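Local coordinates for protein serpin-ZX (Arabidopsis thaliana, PDB 3LE2) that inhibits the metacaspase-9 cysteine protease through cleavage of its reactive centre loop and covalent binding, and limits RD21A activity to protect cells from programmed death, at residues L19-I24 against G248-L253; L11-S16 against G380-I385; V293-G296 against P302-G305. All blocks are in the same frame, centred on the assembly; numbering follows the deposited sequence. Where two conformers were deposited one is given.

Contact 1 of 3, residues L19-I24 against G248-L253; sequences LAKHVI and GLSDLL
Apolar packing centres on Leu-253, whose CD2 methyl lies against the flank of helix 5-25. Leu-253 CD2 lies 3.6 Å from Lys-21 CA and 3.8 Å from Lys-21 CB. The aliphatic part of Lys-21 and the side chain of Leu-253 run alongside each other with their ends pointing opposite ways. Ile-24 comes from one turn further along, and its CD1 reaches Leu-253 CD2 tip to tip at 3.7 Å.

Polar contact is made by the end of Lys-21, here one of two deposited conformers. A bend at chi2 (73°) in an otherwise extended chain carries the amine past Leu-253 to Ser-250. Lys-21 NZ gives a weak hydrogen bond of 3.3 Å to Ser-250 O, and Ser-250 OG lies 3.0 Å from Lys-21 NZ. The stronger partner of the amine is Asp-254, with which it forms a salt bridge.

Over these short segments the axes run roughly antiparallel, at 150°, and come within 11.3 Å. Away from the lysine, Leu-249 and Leu-253 rest on Leu-371 of strand 370-376. Ile-24 rests on Gln-387 of strand 382-388 and on Val-33 of strand 33-35. Helices 5-25 and 249-258 therefore lie side by side against the serpin B sheet, to which strands 370-376 and 382-388 belong.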
loop_
_atom_site.group_PDB
_atom_site.type_symbol
_atom_site.label_atom_id
_atom_site.label_comp_id
_atom_site.label_asym_id
_atom_site.label_seq_id
_atom_site.Cartn_x
_atom_site.Cartn_y
_atom_site.Cartn_z
ATOM N N LEU A 19 1.226 -7.939 8.028
ATOM C CA LEU A 19 0.325 -8.251 6.924
ATOM C C LEU A 19 1.144 -8.466 5.648
ATOM O O LEU A 19 0.976 -9.475 4.963
ATOM C CB LEU A 19 -0.729 -7.149 6.746
ATOM C CG LEU A 19 -1.627 -7.244 5.500
ATOM C CD1 LEU A 19 -2.369 -8.550 5.471
ATOM C CD2 LEU A 19 -2.604 -6.072 5.433
ATOM N N ALA A 20 2.058 -7.547 5.346
ATOM C CA ALA A 20 2.919 -7.712 4.169
ATOM C C ALA A 20 3.701 -9.026 4.211
ATOM O O ALA A 20 3.893 -9.677 3.189
ATOM C CB ALA A 20 3.865 -6.530 4.018
ATOM N N LYS A 21 4.160 -9.408 5.399
ATOM C CA LYS A 21 4.874 -10.671 5.577
ATOM C C LYS A 21 3.967 -11.828 5.196
ATOM O O LYS A 21 4.361 -12.716 4.439
ATOM C CB LYS A 21 5.347 -10.828 7.028
ATOM C CG LYS A 21 6.089 -12.137 7.347
ATOM C CD LYS A 21 7.498 -12.175 6.758
ATOM C CE LYS A 21 8.264 -13.414 7.222
ATOM N NZ LYS A 21 9.660 -13.498 6.686
ATOM N N HIS A 22 2.746 -11.819 5.721
ATOM C CA HIS A 22 1.792 -12.889 5.419
ATOM C C HIS A 22 1.389 -12.934 3.944
ATOM O O HIS A 22 1.207 -14.008 3.403
ATOM C CB HIS A 22 0.551 -12.796 6.306
ATOM C CG HIS A 22 0.807 -13.159 7.736
ATOM N ND1 HIS A 22 0.040 -14.079 8.421
ATOM C CD2 HIS A 22 1.749 -12.730 8.611
ATOM C CE1 HIS A 22 0.495 -14.194 9.658
ATOM N NE2 HIS A 22 1.533 -13.388 9.799
ATOM N N VAL A 23 1.232 -11.780 3.303
ATOM C CA VAL A 23 0.943 -11.770 1.870
ATOM C C VAL A 23 2.095 -12.407 1.100
ATOM O O VAL A 23 1.889 -13.283 0.262
ATOM C CB VAL A 23 0.706 -10.360 1.325
ATOM C CG1 VAL A 23 0.624 -10.393 -0.208
ATOM C CG2 VAL A 23 -0.547 -9.742 1.945
ATOM N N ILE A 24 3.314 -11.985 1.404
ATOM C CA ILE A 24 4.485 -12.557 0.758
ATOM C C ILE A 24 4.561 -14.072 0.928
ATOM O O ILE A 24 5.060 -14.778 0.053
ATOM C CB ILE A 24 5.778 -11.876 1.256
ATOM C CG1 ILE A 24 5.768 -10.407 0.817
ATOM C CG2 ILE A 24 7.020 -12.584 0.707
ATOM C CD1 ILE A 24 6.783 -9.529 1.520
ATOM N N GLY A 248 18.859 -11.716 2.035
ATOM C CA GLY A 248 18.561 -11.269 3.384
ATOM C C GLY A 248 17.130 -10.821 3.614
ATOM O O GLY A 248 16.731 -10.545 4.754
ATOM N N LEU A 249 16.355 -10.746 2.537
ATOM C CA LEU A 249 15.040 -10.119 2.603
ATOM C C LEU A 249 14.179 -10.668 3.730
ATOM O O LEU A 249 13.641 -9.920 4.539
ATOM C CB LEU A 249 14.290 -10.228 1.260
ATOM C CG LEU A 249 13.036 -9.344 1.141
ATOM C CD1 LEU A 249 13.375 -7.940 1.611
ATOM C CD2 LEU A 249 12.512 -9.297 -0.282
ATOM N N SER A 250 14.043 -11.981 3.777
ATOM C CA SER A 250 13.130 -12.591 4.720
ATOM C C SER A 250 13.483 -12.230 6.158
ATOM O O SER A 250 12.607 -11.932 6.962
ATOM C CB SER A 250 13.109 -14.112 4.541
ATOM O OG SER A 250 12.140 -14.676 5.397
ATOM N N ASP A 251 14.769 -12.258 6.478
ATOM C CA ASP A 251 15.198 -11.965 7.835
ATOM C C ASP A 251 14.978 -10.490 8.176
ATOM O O ASP A 251 14.570 -10.148 9.294
ATOM C CB ASP A 251 16.668 -12.351 8.024
ATOM C CG ASP A 251 16.864 -13.856 8.197
ATOM O OD1 ASP A 251 15.859 -14.608 8.217
ATOM O OD2 ASP A 251 18.032 -14.283 8.315
ATOM N N LEU A 252 15.240 -9.621 7.207
ATOM C CA LEU A 252 15.010 -8.204 7.405
ATOM C C LEU A 252 13.549 -7.945 7.710
ATOM O O LEU A 252 13.228 -7.140 8.576
ATOM C CB LEU A 252 15.423 -7.410 6.179
ATOM C CG LEU A 252 15.094 -5.928 6.280
ATOM C CD1 LEU A 252 15.778 -5.335 7.512
ATOM C CD2 LEU A 252 15.524 -5.208 4.996
ATOM N N LEU A 253 12.659 -8.637 7.005
ATOM C CA LEU A 253 11.231 -8.443 7.228
ATOM C C LEU A 253 10.830 -9.011 8.603
ATOM O O LEU A 253 9.983 -8.448 9.302
ATOM C CB LEU A 253 10.396 -9.039 6.076
ATOM C CG LEU A 253 8.885 -8.747 6.087
ATOM C CD1 LEU A 253 8.554 -7.233 6.138
ATOM C CD2 LEU A 253 8.210 -9.380 4.912
#

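Contact 2 of 3, residues L11-S16 against G380-I385; sequences LQNQVS and GVVLFI
Asn-13 lays its side-chain amide against Val-382 and reaches past it to the turn before strand 382-388. CG stands anti to the carbonyl carbon (chi1 -66°), which directs the amide at the strand. Asn-13 ND2 donates to Gly-380 O over 3.1 Å. The bond is somewhat bent, with an N-H...O angle of 145°, and Gly-380 O is tilted 19° out of the Asn-13 amide plane. Asn-13 OD1 takes a hydrogen bond of 2.8 Å from a water, which accepts weakly from Val-382 N.

Val-382 crosses the amide with its CG2 methyl. Val-382 CG2 is 3.5 Å from both CG and OD1 of Asn-13.

Ile-385 makes the apolar end of the contact. Ile-385 CD1 sits 3.7 Å from Ser-16 O and 3.8 Å from Ser-16 CB, touching the helix backbone as much as a side chain. Pro-37, at the start of helix 37-49, touches Ser-16, Val-382 and Ile-385. N-terminal helix 5-25 packs here against strand 382-388 of the serpin B sheet.

One amide serves both the turn and the strand, directly through its nitrogen and by water through its oxygen. The direct bond, helped by the water, probably limits rotation of the amide.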
loop_
_atom_site.group_PDB
_atom_site.type_symbol
_atom_site.label_atom_id
_atom_site.label_comp_id
_atom_site.label_asym_id
_atom_site.label_seq_id
_atom_site.Cartn_x
_atom_site.Cartn_y
_atom_site.Cartn_z
ATOM N N LEU A 11 1.184 2.121 15.493
ATOM C CA LEU A 11 0.793 0.729 15.699
ATOM C C LEU A 11 0.288 0.069 14.405
ATOM O O LEU A 11 0.689 -1.048 14.087
ATOM C CB LEU A 11 -0.255 0.621 16.807
ATOM C CG LEU A 11 0.238 1.096 18.179
ATOM C CD1 LEU A 11 -0.911 1.211 19.155
ATOM C CD2 LEU A 11 1.309 0.165 18.724
ATOM N N GLN A 12 -0.574 0.766 13.659
ATOM C CA GLN A 12 -1.104 0.240 12.398
ATOM C C GLN A 12 -0.006 -0.147 11.427
ATOM O O GLN A 12 -0.072 -1.202 10.800
ATOM C CB GLN A 12 -2.015 1.249 11.704
ATOM C CG GLN A 12 -3.391 1.387 12.287
ATOM C CD GLN A 12 -4.378 1.949 11.272
ATOM O OE1 GLN A 12 -5.598 1.862 11.455
ATOM N NE2 GLN A 12 -3.850 2.514 10.187
ATOM N N ASN A 13 0.991 0.717 11.286
ATOM C CA ASN A 13 2.033 0.480 10.299
ATOM C C ASN A 13 2.838 -0.769 10.614
ATOM O O ASN A 13 3.316 -1.447 9.705
ATOM C CB ASN A 13 2.950 1.698 10.162
ATOM C CG ASN A 13 2.234 2.911 9.586
ATOM O OD1 ASN A 13 1.180 2.792 8.960
ATOM N ND2 ASN A 13 2.804 4.087 9.798
ATOM N N GLN A 14 2.996 -1.071 11.905
ATOM C CA GLN A 14 3.699 -2.287 12.318
ATOM C C GLN A 14 2.894 -3.524 11.939
ATOM O O GLN A 14 3.421 -4.481 11.378
ATOM C CB GLN A 14 3.977 -2.300 13.827
ATOM C CG GLN A 14 4.340 -3.692 14.351
ATOM C CD GLN A 14 4.760 -3.711 15.817
ATOM O OE1 GLN A 14 4.453 -2.796 16.582
ATOM N NE2 GLN A 14 5.465 -4.766 16.213
ATOM N N VAL A 15 1.613 -3.507 12.282
ATOM C CA VAL A 15 0.706 -4.583 11.901
ATOM C C VAL A 15 0.700 -4.732 10.377
ATOM O O VAL A 15 0.673 -5.847 9.841
ATOM C CB VAL A 15 -0.726 -4.252 12.375
ATOM C CG1 VAL A 15 -1.737 -5.196 11.764
ATOM C CG2 VAL A 15 -0.796 -4.266 13.922
ATOM N N SER A 16 0.747 -3.600 9.679
ATOM C CA SER A 16 0.782 -3.610 8.215
ATOM C C SER A 16 2.012 -4.354 7.667
ATOM O O SER A 16 1.923 -5.056 6.663
ATOM C CB SER A 16 0.710 -2.179 7.660
ATOM O OG SER A 16 -0.603 -1.643 7.756
ATOM N N GLY A 380 2.566 10.423 8.421
ATOM C CA GLY A 380 3.166 9.113 8.615
ATOM C C GLY A 380 2.341 7.948 8.066
ATOM O O GLY A 380 2.709 6.796 8.246
ATOM N N VAL A 381 1.226 8.234 7.400
ATOM C CA VAL A 381 0.401 7.177 6.813
ATOM C C VAL A 381 1.134 6.452 5.658
ATOM O O VAL A 381 1.786 7.082 4.822
ATOM C CB VAL A 381 -0.972 7.740 6.341
ATOM C CG1 VAL A 381 -1.698 6.766 5.387
ATOM C CG2 VAL A 381 -1.857 8.088 7.543
ATOM N N VAL A 382 1.032 5.124 5.625
ATOM C CA VAL A 382 1.685 4.322 4.579
ATOM C C VAL A 382 0.729 3.994 3.424
ATOM O O VAL A 382 -0.278 3.329 3.638
ATOM C CB VAL A 382 2.227 3.005 5.186
ATOM C CG1 VAL A 382 2.763 2.051 4.100
ATOM C CG2 VAL A 382 3.279 3.319 6.263
ATOM N N LEU A 383 1.038 4.458 2.209
ATOM C CA LEU A 383 0.220 4.127 1.026
ATOM C C LEU A 383 0.468 2.731 0.479
ATOM O O LEU A 383 -0.470 2.055 0.069
ATOM C CB LEU A 383 0.448 5.115 -0.121
ATOM C CG LEU A 383 -0.217 6.474 0.022
ATOM C CD1 LEU A 383 0.523 7.282 1.104
ATOM C CD2 LEU A 383 -0.192 7.192 -1.313
ATOM N N PHE A 384 1.734 2.324 0.429
ATOM C CA PHE A 384 2.102 1.052 -0.198
ATOM C C PHE A 384 3.211 0.376 0.574
ATOM O O PHE A 384 4.125 1.042 1.061
ATOM C CB PHE A 384 2.627 1.263 -1.632
ATOM C CG PHE A 384 1.600 1.768 -2.608
ATOM C CD1 PHE A 384 0.566 0.946 -3.039
ATOM C CD2 PHE A 384 1.695 3.054 -3.132
ATOM C CE1 PHE A 384 -0.370 1.405 -3.959
ATOM C CE2 PHE A 384 0.761 3.518 -4.046
ATOM C CZ PHE A 384 -0.277 2.692 -4.458
ATOM N N ILE A 385 3.127 -0.947 0.663
ATOM C CA ILE A 385 4.248 -1.789 1.065
ATOM C C ILE A 385 4.448 -2.836 -0.031
ATOM O O ILE A 385 3.482 -3.338 -0.602
ATOM C CB ILE A 385 3.980 -2.514 2.401
ATOM C CG1 ILE A 385 3.653 -1.509 3.501
ATOM C CG2 ILE A 385 5.174 -3.409 2.798
ATOM C CD1 ILE A 385 3.245 -2.148 4.815
HETATM O O HOH W 1 -1.164 3.812 7.867
#

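Contact 3 of 3, residues V293-G296 against P302-G305; sequences VLKG and PFSG
Phe-303 reaches from the segment 302-305 to the end of helix 291-296, and its ring meets Leu-294 and Lys-295. Phe-303 CB lies 3.9 Å from Lys-295 CD, and Phe-303 CG lies 4.0 Å from Lys-295 CD. A chi1 of -44° places CG anti to the carbonyl carbon of Phe-303, and the ring extends from there toward the helix. Along one side of the ring Phe-303 CD2 comes to 3.7 Å from Lys-295 CG, which is the closest approach between the two segments. At the far end Phe-303 CZ meets Leu-294 CD1 at 4.1 Å. Both residues approach the ring obliquely, and it lies against two successive positions of the helix.

The two segments are close in sequence, with only five residues between them. They form part of the connection that links two serpin strands, 277-289 and 326-335, which pair with each other in the main sheet of the fold. After strand 277-289 the chain makes the short helix 291-296, leaves it, and passes through the 3-10 segment that carries Pro-302 and Phe-303.

Lys-295 contributes its methylene groups to the contact. Its CG and CD lie across the phenylalanine, and the bend at chi3 (66°) turns the chain beyond CD. Leu-294 is buried and also touches Leu-44 and Phe-62, on helices 37-49 and 54-63. Pro-302 CB sits over one face of the Phe-303 ring, 3.9 Å above its plane and offset toward the rim. That proline packs on Ile-47 and Ile-59 of the same two helices. Val-324, just ahead of strand 326-335, touches the phenylalanine side chain and forms a backbone hydrogen bond with Pro-302.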
loop_
_atom_site.group_PDB
_atom_site.type_symbol
_atom_site.label_atom_id
_atom_site.label_comp_id
_atom_site.label_asym_id
_atom_site.label_seq_id
_atom_site.Cartn_x
_atom_site.Cartn_y
_atom_site.Cartn_z
ATOM N N VAL A 293 -5.345 -13.976 4.119
ATOM C CA VAL A 293 -4.200 -13.562 4.930
ATOM C C VAL A 293 -4.670 -12.911 6.213
ATOM O O VAL A 293 -4.023 -13.057 7.242
ATOM C CB VAL A 293 -3.210 -12.584 4.242
ATOM C CG1 VAL A 293 -2.651 -13.179 2.978
ATOM C CG2 VAL A 293 -3.861 -11.245 3.993
ATOM N N LEU A 294 -5.786 -12.187 6.148
ATOM C CA LEU A 294 -6.313 -11.531 7.334
ATOM C C LEU A 294 -6.763 -12.560 8.368
ATOM O O LEU A 294 -6.435 -12.427 9.543
ATOM C CB LEU A 294 -7.441 -10.572 6.991
ATOM C CG LEU A 294 -7.006 -9.249 6.365
ATOM C CD1 LEU A 294 -8.229 -8.546 5.812
ATOM C CD2 LEU A 294 -6.271 -8.360 7.366
ATOM N N LYS A 295 -7.500 -13.582 7.930
ATOM C CA LYS A 295 -7.840 -14.701 8.808
ATOM C C LYS A 295 -6.577 -15.275 9.445
ATOM O O LYS A 295 -6.553 -15.599 10.634
ATOM C CB LYS A 295 -8.605 -15.784 8.040
ATOM C CG LYS A 295 -10.080 -15.468 7.903
ATOM C CD LYS A 295 -10.708 -16.130 6.702
ATOM C CE LYS A 295 -10.737 -17.622 6.833
ATOM N NZ LYS A 295 -11.542 -18.187 5.713
ATOM N N GLY A 296 -5.524 -15.372 8.643
ATOM C CA GLY A 296 -4.230 -15.821 9.122
ATOM C C GLY A 296 -3.678 -14.998 10.270
ATOM O O GLY A 296 -3.080 -15.550 11.188
ATOM N N PRO A 302 -14.940 -11.267 10.834
ATOM C CA PRO A 302 -15.675 -10.719 9.682
ATOM C C PRO A 302 -16.019 -11.757 8.613
ATOM O O PRO A 302 -16.982 -11.551 7.883
ATOM C CB PRO A 302 -14.709 -9.678 9.123
ATOM C CG PRO A 302 -13.876 -9.267 10.338
ATOM C CD PRO A 302 -13.684 -10.540 11.092
ATOM N N PHE A 303 -15.260 -12.850 8.544
ATOM C CA PHE A 303 -15.415 -13.868 7.500
ATOM C C PHE A 303 -16.092 -15.153 7.980
ATOM O O PHE A 303 -16.179 -16.132 7.243
ATOM C CB PHE A 303 -14.041 -14.185 6.901
ATOM C CG PHE A 303 -13.227 -12.961 6.646
ATOM C CD1 PHE A 303 -13.394 -12.236 5.470
ATOM C CD2 PHE A 303 -12.341 -12.492 7.602
ATOM C CE1 PHE A 303 -12.668 -11.075 5.244
ATOM C CE2 PHE A 303 -11.610 -11.334 7.384
ATOM C CZ PHE A 303 -11.777 -10.620 6.198
ATOM N N SER A 304 -16.568 -15.140 9.219
ATOM C CA SER A 304 -17.240 -16.295 9.795
ATOM C C SER A 304 -18.712 -15.983 9.991
ATOM O O SER A 304 -19.076 -14.856 10.331
ATOM C CB SER A 304 -16.608 -16.667 11.138
ATOM O OG SER A 304 -17.379 -17.647 11.809
ATOM N N GLY A 305 -19.562 -16.978 9.769
ATOM C CA GLY A 305 -20.986 -16.790 9.955
ATOM C C GLY A 305 -21.298 -16.630 11.425
ATOM O O GLY A 305 -22.344 -16.097 11.791
#

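Overall arrangement
From the N terminus, helix 5-25 opens contact 2 with residues 11-16 and then contact 1 with residues 19-24. Contact 1 closes first, at 248-253. Contact 3 then opens and closes within a few residues, at 293-296 and 302-305. Contact 2 closes last, at 380-385, so it encloses both of the others, and none of the three cross. The first helix is shared by contacts 1 and 2, which meet where Ala-20 packs on Ile-385. Its other flank touches helix 291-296 of contact 3, through Leu-19 against Val-293. Contacts 2 and 3 do not touch; their nearest atoms are about 7 Å apart. Helix 5-25 thus joins the C-terminal strands, helix 249-258 and helix 291-296.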